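Inactive glucansucrase (Lactobacillus reuteri, PDB 5JBD) is an inactive member of glycoside hydrolase family 70, whose members have a TIM-barrel core, and binds a calcium ion. Local coordinates at residues S235-L239 with A284-I288; V240-N246 with M750-F756; L454-D458 with A512-Y516; V520-N526 with N555-A559. All blocks are in the same frame, centred on the assembly; numbering follows the deposited sequence.

Interaction 1. Residues S235-L239 with A284-I288. With CA (calcium ion), chain C.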
loop_
_atom_site.group_PDB
_atom_site.type_symbol
_atom_site.label_atom_id
_atom_site.label_comp_id
_atom_site.label_asym_id
_atom_site.label_seq_id
_atom_site.Cartn_x
_atom_site.Cartn_y
_atom_site.Cartn_z
ATOM N N SER A 235 13.588 6.547 -8.348
ATOM C CA SER A 235 12.416 6.042 -7.619
ATOM C C SER A 235 11.518 7.215 -7.185
ATOM O O SER A 235 12.012 8.158 -6.569
ATOM C CB SER A 235 12.837 5.218 -6.403
ATOM O OG SER A 235 11.749 4.442 -5.947
ATOM N N PRO A 236 10.210 7.163 -7.504
ATOM C CA PRO A 236 9.351 8.353 -7.329
ATOM C C PRO A 236 8.909 8.636 -5.898
ATOM O O PRO A 236 8.726 7.712 -5.090
ATOM C CB PRO A 236 8.126 8.027 -8.198
ATOM C CG PRO A 236 8.034 6.537 -8.156
ATOM C CD PRO A 236 9.461 6.052 -8.137
ATOM N N GLU A 237 8.717 9.918 -5.603
ATOM C CA GLU A 237 8.198 10.343 -4.304
ATOM C C GLU A 237 6.728 9.954 -4.126
ATOM O O GLU A 237 6.313 9.587 -3.013
ATOM C CB GLU A 237 8.328 11.861 -4.144
ATOM C CG GLU A 237 7.904 12.403 -2.765
ATOM C CD GLU A 237 8.734 11.824 -1.646
ATOM O OE1 GLU A 237 9.969 12.019 -1.707
ATOM O OE2 GLU A 237 8.179 11.137 -0.751
ATOM N N LEU A 238 5.950 10.044 -5.205
ATOM C CA LEU A 238 4.479 9.950 -5.117
ATOM C C LEU A 238 3.920 8.624 -5.629
ATOM O O LEU A 238 4.321 8.139 -6.701
ATOM C CB LEU A 238 3.849 11.109 -5.892
ATOM C CG LEU A 238 4.331 12.515 -5.510
ATOM C CD1 LEU A 238 3.688 13.580 -6.388
ATOM C CD2 LEU A 238 4.070 12.825 -4.044
ATOM N N LEU A 239 3.010 8.042 -4.846
ATOM C CA LEU A 239 2.245 6.846 -5.219
ATOM C C LEU A 239 0.750 7.168 -5.303
ATOM O O LEU A 239 0.187 7.248 -6.403
ATOM C CB LEU A 239 2.476 5.718 -4.204
ATOM C CG LEU A 239 3.900 5.168 -4.100
ATOM C CD1 LEU A 239 3.981 4.141 -2.975
ATOM C CD2 LEU A 239 4.350 4.572 -5.437
ATOM N N ALA A 284 6.528 0.774 1.168
ATOM C CA ALA A 284 6.931 1.859 0.246
ATOM C C ALA A 284 8.300 2.461 0.577
ATOM O O ALA A 284 8.522 3.681 0.497
ATOM C CB ALA A 284 5.843 2.947 0.220
ATOM N N ALA A 285 9.233 1.597 0.966
ATOM C CA ALA A 285 10.577 2.052 1.370
ATOM C C ALA A 285 11.349 2.737 0.248
ATOM O O ALA A 285 12.285 3.477 0.549
ATOM C CB ALA A 285 11.391 0.907 1.930
ATOM N N ASP A 286 10.940 2.540 -1.012
ATOM C CA ASP A 286 11.538 3.252 -2.142
ATOM C C ASP A 286 10.904 4.611 -2.441
ATOM O O ASP A 286 11.353 5.299 -3.354
ATOM C CB ASP A 286 11.493 2.425 -3.459
ATOM C CG ASP A 286 12.121 1.012 -3.338
ATOM O OD1 ASP A 286 12.879 0.753 -2.385
ATOM O OD2 ASP A 286 11.845 0.180 -4.242
ATOM N N ASN A 287 9.849 4.991 -1.715
ATOM C CA ASN A 287 9.060 6.171 -2.073
ATOM C C ASN A 287 8.983 7.211 -0.949
ATOM O O ASN A 287 8.136 8.091 -0.984
ATOM C CB ASN A 287 7.659 5.720 -2.475
ATOM C CG ASN A 287 7.682 4.553 -3.444
ATOM O OD1 ASN A 287 7.338 3.446 -3.062
ATOM N ND2 ASN A 287 8.116 4.786 -4.687
ATOM N N ILE A 288 9.888 7.091 0.019
ATOM C CA ILE A 288 9.964 7.967 1.177
ATOM C C ILE A 288 11.419 8.422 1.326
ATOM O O ILE A 288 12.328 7.678 0.987
ATOM C CB ILE A 288 9.466 7.261 2.459
ATOM C CG1 ILE A 288 10.307 6.010 2.789
ATOM C CG2 ILE A 288 7.996 6.882 2.317
ATOM C CD1 ILE A 288 9.733 5.126 3.887
HETATM CA CA CA C . 6.375 9.697 -0.697
HETATM O O HOH W 1 6.075 10.054 1.666
#

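Interaction 2. Residues V240-N246 with M750-F756. With CA (calcium ion), chain C.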
loop_
_atom_site.group_PDB
_atom_site.type_symbol
_atom_site.label_atom_id
_atom_site.label_comp_id
_atom_site.label_asym_id
_atom_site.label_seq_id
_atom_site.Cartn_x
_atom_site.Cartn_y
_atom_site.Cartn_z
ATOM N N VAL A 240 0.130 7.386 -4.144
ATOM C CA VAL A 240 -1.322 7.636 -4.047
ATOM C C VAL A 240 -1.630 8.225 -2.677
ATOM O O VAL A 240 -0.898 7.976 -1.709
ATOM C CB VAL A 240 -2.136 6.338 -4.292
ATOM C CG1 VAL A 240 -1.994 5.355 -3.131
ATOM C CG2 VAL A 240 -3.609 6.646 -4.559
ATOM N N GLY A 241 -2.706 9.006 -2.593
ATOM C CA GLY A 241 -3.159 9.595 -1.327
ATOM C C GLY A 241 -2.460 10.890 -0.988
ATOM O O GLY A 241 -1.864 11.510 -1.856
ATOM N N ASN A 242 -2.528 11.282 0.284
ATOM C CA ASN A 242 -1.815 12.445 0.767
ATOM C C ASN A 242 -0.402 12.019 1.110
ATOM O O ASN A 242 -0.188 11.317 2.099
ATOM C CB ASN A 242 -2.487 13.045 2.005
ATOM C CG ASN A 242 -3.839 13.666 1.692
ATOM O OD1 ASN A 242 -4.804 12.960 1.401
ATOM N ND2 ASN A 242 -3.917 14.992 1.765
ATOM N N ASP A 243 0.563 12.488 0.333
ATOM C CA ASP A 243 1.955 12.065 0.492
ATOM C C ASP A 243 2.603 12.804 1.660
ATOM O O ASP A 243 2.645 14.037 1.674
ATOM C CB ASP A 243 2.746 12.326 -0.791
ATOM C CG ASP A 243 4.093 11.603 -0.806
ATOM O OD1 ASP A 243 4.079 10.379 -0.952
ATOM O OD2 ASP A 243 5.154 12.241 -0.653
ATOM N N ILE A 244 3.108 12.056 2.638
ATOM C CA ILE A 244 3.689 12.665 3.836
ATOM C C ILE A 244 5.100 13.175 3.545
ATOM O O ILE A 244 5.906 12.473 2.916
ATOM C CB ILE A 244 3.699 11.681 5.016
ATOM C CG1 ILE A 244 2.280 11.181 5.326
ATOM C CG2 ILE A 244 4.331 12.324 6.248
ATOM C CD1 ILE A 244 1.279 12.254 5.729
ATOM N N ASP A 245 5.400 14.400 3.993
ATOM C CA ASP A 245 6.736 14.971 3.819
ATOM C C ASP A 245 7.721 14.392 4.853
ATOM O O ASP A 245 7.960 14.976 5.910
ATOM C CB ASP A 245 6.737 16.489 3.879
ATOM C CG ASP A 245 8.123 17.076 3.670
ATOM O OD1 ASP A 245 9.040 16.337 3.222
ATOM O OD2 ASP A 245 8.309 18.281 3.927
ATOM N N ASN A 246 8.324 13.265 4.490
ATOM C CA ASN A 246 9.312 12.596 5.345
ATOM C C ASN A 246 10.714 13.251 5.342
ATOM O O ASN A 246 11.627 12.733 5.985
ATOM C CB ASN A 246 9.367 11.092 5.011
ATOM C CG ASN A 246 8.158 10.324 5.565
ATOM O OD1 ASN A 246 8.026 10.158 6.786
ATOM N ND2 ASN A 246 7.286 9.849 4.691
ATOM N N MET A 750 4.677 4.859 6.280
ATOM C CA MET A 750 5.072 6.278 6.353
ATOM C C MET A 750 4.789 7.084 5.088
ATOM O O MET A 750 4.904 8.309 5.123
ATOM C CB MET A 750 6.556 6.421 6.728
ATOM C CG MET A 750 6.867 6.038 8.171
ATOM S SD MET A 750 8.624 6.077 8.623
ATOM C CE MET A 750 9.146 4.447 8.046
ATOM N N ASN A 751 4.407 6.444 3.984
ATOM C CA ASN A 751 4.356 7.175 2.725
ATOM C C ASN A 751 3.158 8.105 2.620
ATOM O O ASN A 751 3.323 9.239 2.170
ATOM C CB ASN A 751 4.360 6.271 1.511
ATOM C CG ASN A 751 4.330 7.064 0.210
ATOM O OD1 ASN A 751 5.288 7.782 -0.135
ATOM N ND2 ASN A 751 3.220 6.962 -0.508
ATOM N N GLN A 752 1.971 7.594 2.958
ATOM C CA GLN A 752 0.724 8.347 2.770
ATOM C C GLN A 752 -0.334 8.085 3.836
ATOM O O GLN A 752 -0.333 7.040 4.479
ATOM C CB GLN A 752 0.092 8.054 1.399
ATOM C CG GLN A 752 -0.736 6.765 1.311
ATOM C CD GLN A 752 0.105 5.488 1.259
ATOM O OE1 GLN A 752 1.165 5.460 0.647
ATOM N NE2 GLN A 752 -0.384 4.428 1.887
ATOM N N MET A 753 -1.232 9.061 3.973
ATOM C CA MET A 753 -2.512 8.888 4.659
ATOM C C MET A 753 -3.620 9.199 3.658
ATOM O O MET A 753 -3.405 9.941 2.690
ATOM C CB MET A 753 -2.578 9.797 5.889
ATOM C CG MET A 753 -1.500 9.484 6.927
ATOM S SD MET A 753 -1.693 10.366 8.495
ATOM C CE MET A 753 -3.155 9.579 9.144
ATOM N N ILE A 754 -4.787 8.587 3.852
ATOM C CA ILE A 754 -5.923 8.765 2.946
ATOM C C ILE A 754 -7.212 8.778 3.767
ATOM O O ILE A 754 -7.401 7.935 4.645
ATOM C CB ILE A 754 -6.022 7.655 1.863
ATOM C CG1 ILE A 754 -4.664 7.438 1.179
ATOM C CG2 ILE A 754 -7.054 8.027 0.790
ATOM C CD1 ILE A 754 -4.603 6.360 0.102
ATOM N N GLY A 755 -8.084 9.726 3.441
ATOM C CA GLY A 755 -9.429 9.808 4.010
ATOM C C GLY A 755 -9.599 10.906 5.045
ATOM O O GLY A 755 -10.483 10.802 5.888
ATOM N N PHE A 756 -8.758 11.946 4.998
ATOM C CA PHE A 756 -8.906 13.102 5.893
ATOM C C PHE A 756 -10.276 13.740 5.669
ATOM O O PHE A 756 -10.732 13.842 4.530
ATOM C CB PHE A 756 -7.818 14.160 5.653
ATOM C CG PHE A 756 -6.427 13.735 6.059
ATOM C CD1 PHE A 756 -6.146 13.353 7.368
ATOM C CD2 PHE A 756 -5.380 13.768 5.137
ATOM C CE1 PHE A 756 -4.857 12.984 7.743
ATOM C CE2 PHE A 756 -4.090 13.399 5.508
ATOM C CZ PHE A 756 -3.826 13.009 6.813
HETATM CA CA CA C . 6.375 9.697 -0.697
HETATM O O HOH W 2 2.156 9.207 -2.482
HETATM O O HOH W 3 -7.480 12.410 2.279
HETATM O O HOH W 1 6.075 10.054 1.666
#

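Interaction 3. Residues L454-D458 with A512-Y516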
loop_
_atom_site.group_PDB
_atom_site.type_symbol
_atom_site.label_atom_id
_atom_site.label_comp_id
_atom_site.label_asym_id
_atom_site.label_seq_id
_atom_site.Cartn_x
_atom_site.Cartn_y
_atom_site.Cartn_z
ATOM N N LEU A 454 12.019 -22.047 -0.836
ATOM C CA LEU A 454 12.241 -22.570 0.509
ATOM C C LEU A 454 13.545 -23.348 0.691
ATOM O O LEU A 454 13.919 -23.652 1.826
ATOM C CB LEU A 454 11.041 -23.410 0.939
ATOM C CG LEU A 454 9.738 -22.584 1.083
ATOM C CD1 LEU A 454 8.532 -23.500 1.235
ATOM C CD2 LEU A 454 9.802 -21.614 2.257
ATOM N N SER A 455 14.212 -23.703 -0.402
ATOM C CA SER A 455 15.522 -24.370 -0.345
ATOM C C SER A 455 16.680 -23.408 -0.622
ATOM O O SER A 455 17.832 -23.770 -0.390
ATOM C CB SER A 455 15.567 -25.561 -1.316
ATOM O OG SER A 455 15.336 -25.165 -2.660
ATOM N N ASN A 456 16.390 -22.195 -1.107
ATOM C CA ASN A 456 17.452 -21.225 -1.425
ATOM C C ASN A 456 18.250 -20.766 -0.186
ATOM O O ASN A 456 17.671 -20.470 0.862
ATOM C CB ASN A 456 16.869 -19.987 -2.137
ATOM C CG ASN A 456 16.792 -20.143 -3.652
ATOM O OD1 ASN A 456 17.305 -21.099 -4.248
ATOM N ND2 ASN A 456 16.186 -19.156 -4.291
ATOM N N LYS A 457 19.579 -20.690 -0.339
ATOM C CA LYS A 457 20.479 -20.138 0.673
ATOM C C LYS A 457 20.497 -18.611 0.553
ATOM O O LYS A 457 20.173 -18.060 -0.508
ATOM C CB LYS A 457 21.905 -20.676 0.405
ATOM C CG LYS A 457 22.952 -20.372 1.461
ATOM C CD LYS A 457 24.273 -21.060 1.112
ATOM C CE LYS A 457 25.353 -20.817 2.157
ATOM N NZ LYS A 457 25.635 -19.373 2.313
ATOM N N ASP A 458 20.969 -17.937 1.600
ATOM C CA ASP A 458 21.138 -16.494 1.586
ATOM C C ASP A 458 19.835 -15.760 1.247
ATOM O O ASP A 458 19.775 -14.942 0.317
ATOM C CB ASP A 458 22.312 -16.079 0.684
ATOM C CG ASP A 458 23.666 -16.389 1.322
ATOM O OD1 ASP A 458 23.911 -15.943 2.458
ATOM O OD2 ASP A 458 24.471 -17.088 0.682
ATOM N N ALA A 512 18.938 -29.185 -10.756
ATOM C CA ALA A 512 19.003 -29.706 -9.391
ATOM C C ALA A 512 19.569 -28.618 -8.491
ATOM O O ALA A 512 20.634 -28.036 -8.792
ATOM C CB ALA A 512 19.872 -30.956 -9.336
ATOM N N SER A 513 18.819 -28.284 -7.442
ATOM C CA SER A 513 19.250 -27.342 -6.406
ATOM C C SER A 513 19.469 -28.153 -5.141
ATOM O O SER A 513 18.531 -28.755 -4.630
ATOM C CB SER A 513 18.198 -26.265 -6.173
ATOM O OG SER A 513 18.680 -25.305 -5.254
ATOM N N VAL A 514 20.725 -28.199 -4.688
ATOM C CA VAL A 514 21.146 -29.075 -3.606
ATOM C C VAL A 514 21.645 -28.234 -2.438
ATOM O O VAL A 514 22.452 -27.319 -2.650
ATOM C CB VAL A 514 22.272 -30.029 -4.063
ATOM C CG1 VAL A 514 22.879 -30.783 -2.885
ATOM C CG2 VAL A 514 21.723 -31.038 -5.083
ATOM N N ARG A 515 21.186 -28.562 -1.232
ATOM C CA ARG A 515 21.777 -28.044 0.005
ATOM C C ARG A 515 22.549 -29.157 0.697
ATOM O O ARG A 515 22.062 -30.284 0.791
ATOM C CB ARG A 515 20.690 -27.448 0.915
ATOM C CG ARG A 515 19.923 -26.272 0.296
ATOM C CD ARG A 515 20.820 -25.074 -0.020
ATOM N NE ARG A 515 21.433 -24.510 1.187
ATOM C CZ ARG A 515 20.822 -23.709 2.065
ATOM N NH1 ARG A 515 19.555 -23.347 1.896
ATOM N NH2 ARG A 515 21.492 -23.266 3.140
ATOM N N TYR A 516 23.765 -28.860 1.148
ATOM C CA TYR A 516 24.675 -29.924 1.617
ATOM C C TYR A 516 24.476 -30.323 3.077
ATOM O O TYR A 516 24.966 -31.376 3.482
ATOM C CB TYR A 516 26.147 -29.551 1.354
ATOM C CG TYR A 516 26.446 -29.426 -0.118
ATOM C CD1 TYR A 516 26.449 -30.554 -0.940
ATOM C CD2 TYR A 516 26.701 -28.198 -0.700
ATOM C CE1 TYR A 516 26.674 -30.459 -2.307
ATOM C CE2 TYR A 516 26.970 -28.094 -2.067
ATOM C CZ TYR A 516 26.948 -29.230 -2.862
ATOM O OH TYR A 516 27.200 -29.145 -4.217
HETATM O O HOH W 4 16.549 -23.780 -4.549
#

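Interaction 4. Residues V520-N526 with N555-A559. With ACT (acetate ion), chain D.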
loop_
_atom_site.group_PDB
_atom_site.type_symbol
_atom_site.label_atom_id
_atom_site.label_comp_id
_atom_site.label_asym_id
_atom_site.label_seq_id
_atom_site.Cartn_x
_atom_site.Cartn_y
_atom_site.Cartn_z
ATOM N N VAL A 520 27.991 -28.279 6.567
ATOM C CA VAL A 520 28.582 -28.841 5.339
ATOM C C VAL A 520 28.703 -27.692 4.365
ATOM O O VAL A 520 27.726 -27.285 3.739
ATOM C CB VAL A 520 27.729 -29.982 4.742
ATOM C CG1 VAL A 520 28.528 -30.732 3.693
ATOM C CG2 VAL A 520 27.287 -30.939 5.845
ATOM N N VAL A 521 29.922 -27.179 4.246
ATOM C CA VAL A 521 30.190 -25.958 3.488
ATOM C C VAL A 521 29.993 -26.131 1.981
ATOM O O VAL A 521 29.440 -25.246 1.328
ATOM C CB VAL A 521 31.613 -25.433 3.811
ATOM C CG1 VAL A 521 32.076 -24.399 2.795
ATOM C CG2 VAL A 521 31.630 -24.848 5.222
ATOM N N ASP A 522 30.457 -27.252 1.425
ATOM C CA ASP A 522 30.340 -27.495 -0.026
ATOM C C ASP A 522 30.324 -28.993 -0.373
ATOM O O ASP A 522 30.275 -29.833 0.523
ATOM C CB ASP A 522 31.440 -26.723 -0.771
ATOM C CG ASP A 522 32.850 -27.261 -0.511
ATOM O OD1 ASP A 522 33.046 -28.442 -0.136
ATOM O OD2 ASP A 522 33.789 -26.478 -0.706
ATOM N N ALA A 523 30.347 -29.315 -1.665
ATOM C CA ALA A 523 30.243 -30.701 -2.137
ATOM C C ALA A 523 31.400 -31.624 -1.704
ATOM O O ALA A 523 31.260 -32.839 -1.770
ATOM C CB ALA A 523 30.104 -30.738 -3.663
ATOM N N ASN A 524 32.525 -31.041 -1.304
ATOM C CA ASN A 524 33.702 -31.799 -0.894
ATOM C C ASN A 524 33.887 -31.922 0.628
ATOM O O ASN A 524 34.801 -32.623 1.065
ATOM C CB ASN A 524 34.949 -31.175 -1.532
ATOM C CG ASN A 524 34.859 -31.121 -3.049
ATOM O OD1 ASN A 524 35.096 -30.085 -3.671
ATOM N ND2 ASN A 524 34.505 -32.223 -3.640
ATOM N N SER A 525 33.024 -31.282 1.423
ATOM C CA SER A 525 33.138 -31.301 2.894
ATOM C C SER A 525 32.592 -32.584 3.486
ATOM O O SER A 525 31.624 -33.127 2.981
ATOM C CB SER A 525 32.347 -30.148 3.527
ATOM O OG SER A 525 32.629 -28.916 2.905
ATOM N N ASN A 526 33.185 -33.030 4.591
ATOM C CA ASN A 526 32.674 -34.178 5.357
ATOM C C ASN A 526 31.575 -33.815 6.354
ATOM O O ASN A 526 30.797 -34.694 6.752
ATOM C CB ASN A 526 33.805 -34.865 6.124
ATOM C CG ASN A 526 34.789 -35.557 5.209
ATOM O OD1 ASN A 526 35.982 -35.270 5.244
ATOM N ND2 ASN A 526 34.289 -36.461 4.372
ATOM N N ASN A 555 24.392 -34.685 -7.431
ATOM C CA ASN A 555 25.486 -34.716 -6.475
ATOM C C ASN A 555 25.036 -34.208 -5.103
ATOM O O ASN A 555 24.946 -32.994 -4.881
ATOM C CB ASN A 555 26.680 -33.901 -6.961
ATOM C CG ASN A 555 27.870 -34.016 -6.025
ATOM O OD1 ASN A 555 27.891 -34.884 -5.144
ATOM N ND2 ASN A 555 28.883 -33.182 -6.231
ATOM N N MET A 556 24.809 -35.135 -4.174
ATOM C CA MET A 556 24.432 -34.791 -2.796
ATOM C C MET A 556 25.623 -34.342 -1.937
ATOM O O MET A 556 25.427 -33.745 -0.869
ATOM C CB MET A 556 23.715 -35.975 -2.134
ATOM C CG MET A 556 22.543 -36.539 -2.940
ATOM S SD MET A 556 21.272 -35.318 -3.351
ATOM C CE MET A 556 20.605 -34.989 -1.730
ATOM N N GLY A 557 26.838 -34.647 -2.388
ATOM C CA GLY A 557 28.067 -34.271 -1.701
ATOM C C GLY A 557 28.763 -35.423 -0.999
ATOM O O GLY A 557 28.144 -36.442 -0.685
ATOM N N ARG A 558 30.048 -35.225 -0.715
ATOM C CA ARG A 558 30.897 -36.227 -0.062
ATOM C C ARG A 558 30.441 -36.582 1.352
ATOM O O ARG A 558 30.743 -37.662 1.833
ATOM C CB ARG A 558 32.369 -35.761 0.008
ATOM C CG ARG A 558 33.067 -35.648 -1.337
ATOM C CD ARG A 558 33.378 -37.021 -1.914
ATOM N NE ARG A 558 33.837 -36.932 -3.297
ATOM C CZ ARG A 558 33.967 -37.971 -4.120
ATOM N NH1 ARG A 558 33.682 -39.211 -3.709
ATOM N NH2 ARG A 558 34.394 -37.767 -5.370
ATOM N N ALA A 559 29.715 -35.678 2.009
ATOM C CA ALA A 559 29.133 -35.971 3.316
ATOM C C ALA A 559 28.001 -36.983 3.259
ATOM O O ALA A 559 27.565 -37.452 4.304
ATOM C CB ALA A 559 28.640 -34.682 3.976
HETATM C C ACT D . 35.222 -30.547 6.620
HETATM O O ACT D . 34.004 -30.622 6.905
HETATM O OXT ACT D . 35.696 -31.113 5.611
HETATM C CH3 ACT D . 36.141 -29.759 7.508
HETATM O O HOH W 5 29.802 -32.686 1.136
HETATM O O HOH W 6 31.121 -33.822 -4.451
HETATM O O HOH W 7 28.644 -36.735 6.882
#

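Interaction 1. Residues S235-L239 with A284-I288
The carbonyl oxygen of P236 meets N287 in two ways. The amide nitrogen ND2 of N287 donates to P236 O at 3.0 Å, a nearly straight bond (166°) in which acceptor and donor lie in each other's planes, while N287 CA makes a weaker CA-H...O contact to it. The first torsion of N287 sets CG opposite its own carbonyl carbon (chi1 -47°), which turns the amide along P236. L239 crosses that amide at about a right angle, its CD1 3.4 Å from N287 OD1 and against the methyl of A284. At the other end S235 OG donates to D286 O at 2.8 Å, arriving from above the carbonyl plane (40° out of it). The carboxylate of D286 is turned to H324.

The backbones are joined by the calcium ion. It takes E237 O and E237 OE2, and N287 O at 2.4 Å from the metal; the bend of E237 at chi2 folds the carboxylate back so that one residue chelates through two oxygens. E237 OE1 accepts from N220 N. D243, N751 and water 1 complete a seven-oxygen calcium site drawn from separate parts of the chain, to which the loop after barrel strand 279-282 gives N287.

Interaction 2. Residues V240-N246 with M750-F756
D243 and N751 meet obliquely, carboxylate and amide planes 66° apart, with D243 OD1 and N751 OD1 only 3.0 Å from each other. In both residues CG lies anti to the backbone N, which sends the two groups to the ion. Two acceptors come this close because both hold the calcium ion; D243 is bidentate but uneven, OD1 at 2.4 Å and OD2 at 2.8 Å from the metal. The amide of N751 has a defined flip: its ND2 donates to Q752 OE1 at 2.8 Å, in both amide planes, which leaves OD1 turned to the ion.

Further along, the side chain of N242 stands at the edge of the F756 ring, CG 3.8 Å from F756 CD2, with amide and ring planes 83° apart; N242 ND2 itself donates to Q841 OE1 and Y789 O. N246 and M750 cross at about a right angle, and N246 ND2 reaches M750 O at 2.9 Å from well above the carbonyl plane (52°), while N246 OD1 is held by N255.

The backbones of strands 242-244 and 752-753 pair antiparallel: N242 and M753 exchange both backbone bonds, and I244 N donates to N751 O at 2.9 Å. Water 1 ties I244 O and N751 O to the metal. The all-oxygen shell suits calcium, and its charge is probably offset by the carboxylates of D243 and E237.

Interaction 3. Residues L454-D458 with A512-Y516
S455 and R515 have the nearest CA atoms across the contact, yet these are 7.3 Å apart and no main-chain bond joins the segments. Residues 454-458 run off helix 446-455 into a loop; residues 512-515 are an extended strand whose alternation directs S513 and R515 at the loop and V514 away from it. The span is therefore bridged by side chains.

R515 does most of this. Bends at chi2 and chi3 (-62° and -63°) bring CG and CD beside S455 O before the guanidinium turns back to it. NH1 donates to S455 O at 2.9 Å, nearly straight: the oxygen lies in the guanidinium plane, but NH1 stands 48° above the carbonyl plane. One guanidinium face is packed by K457, whose CB sits 3.6 Å above the plane, over its centre.

The contact joins the barrel part of the chain, where helix 446-455 precedes barrel strand 460-464, to the antiparallel sheet in which strand 510-515 lies between 501-505 and 537-542. The like charges of K457 NZ and R515 NH2 are 5.7 Å apart and each has its own partner: K457 NZ makes a salt bridge to D458 OD2 at 3.0 Å and bonds T378 O, whereas R515 NH2 bonds G499 O.

A second link is made by water 4, which donates to S455 OG (2.6 Å) and N456 OD1 (2.8 Å) and is hydrogen-bonded to S513 OG (2.7 Å). S455 OG is also bonded to A451 O, S513 OG to Q501 NE2, and the N456 side chain has Q501 as a polar partner too.

Interaction 4. Residues V520-N526 with N555-A559
R558 and N555 reach A523 from different torsions. In R558 CG lies opposite the carbonyl carbon (chi1 -67°), which rests it 3.4 Å from A523 O before the chain bends at chi2 and carries NH1 to N594. In N555 CG is instead opposite the backbone nitrogen (chi1 -175°), which brings ND2 to within 3.7 Å of A523 CB. The direct polar link is R558 N to A523 O, 2.9 Å and nearly straight (168°). Water 6 donates to the same oxygen and accepts from N555 ND2.

A loop after strand 510-515 of the antiparallel sheet meets one after strand 550-555. The first holds a type I turn from D522 to S525 in which D522 OD1 accepts from N524 N, an Asx turn; N555 OD1 makes a second Asx turn with G557 N.

A559 packs its CB on V520 CG1 at 4.0 Å, and the same CB is 3.5 Å from N526 O. Water 5 accepts from A559 N at 3.1 Å and donates to D522 O and S525 O; water 7 bridges N526 O and A559 O. An acetate ion, probably from the crystallisation liquor, takes a weak bond from N526 N and is also hydrogen-bonded to G527 N.

Interactions 1 and 2 form one unit, centres 11 Å apart: E237 and N287 of the first and D243 and N751 of the second share a single calcium ion, and water 1 takes part in both. L238 CD2 also packs on D243 CG at 3.5 Å. The site thus draws on parts of the chain up to about 500 residues apart. Interactions 3 and 4 make a second cluster, centres 13 Å apart, where Y516, just past strand 510-515, lies against the turn of interaction 4, its OH 3.4 Å from A523 CB. The clusters do not touch: interaction 3 stays about 17 Å from interaction 1 between nearest atoms, and interaction 4 about 37 Å from interaction 2.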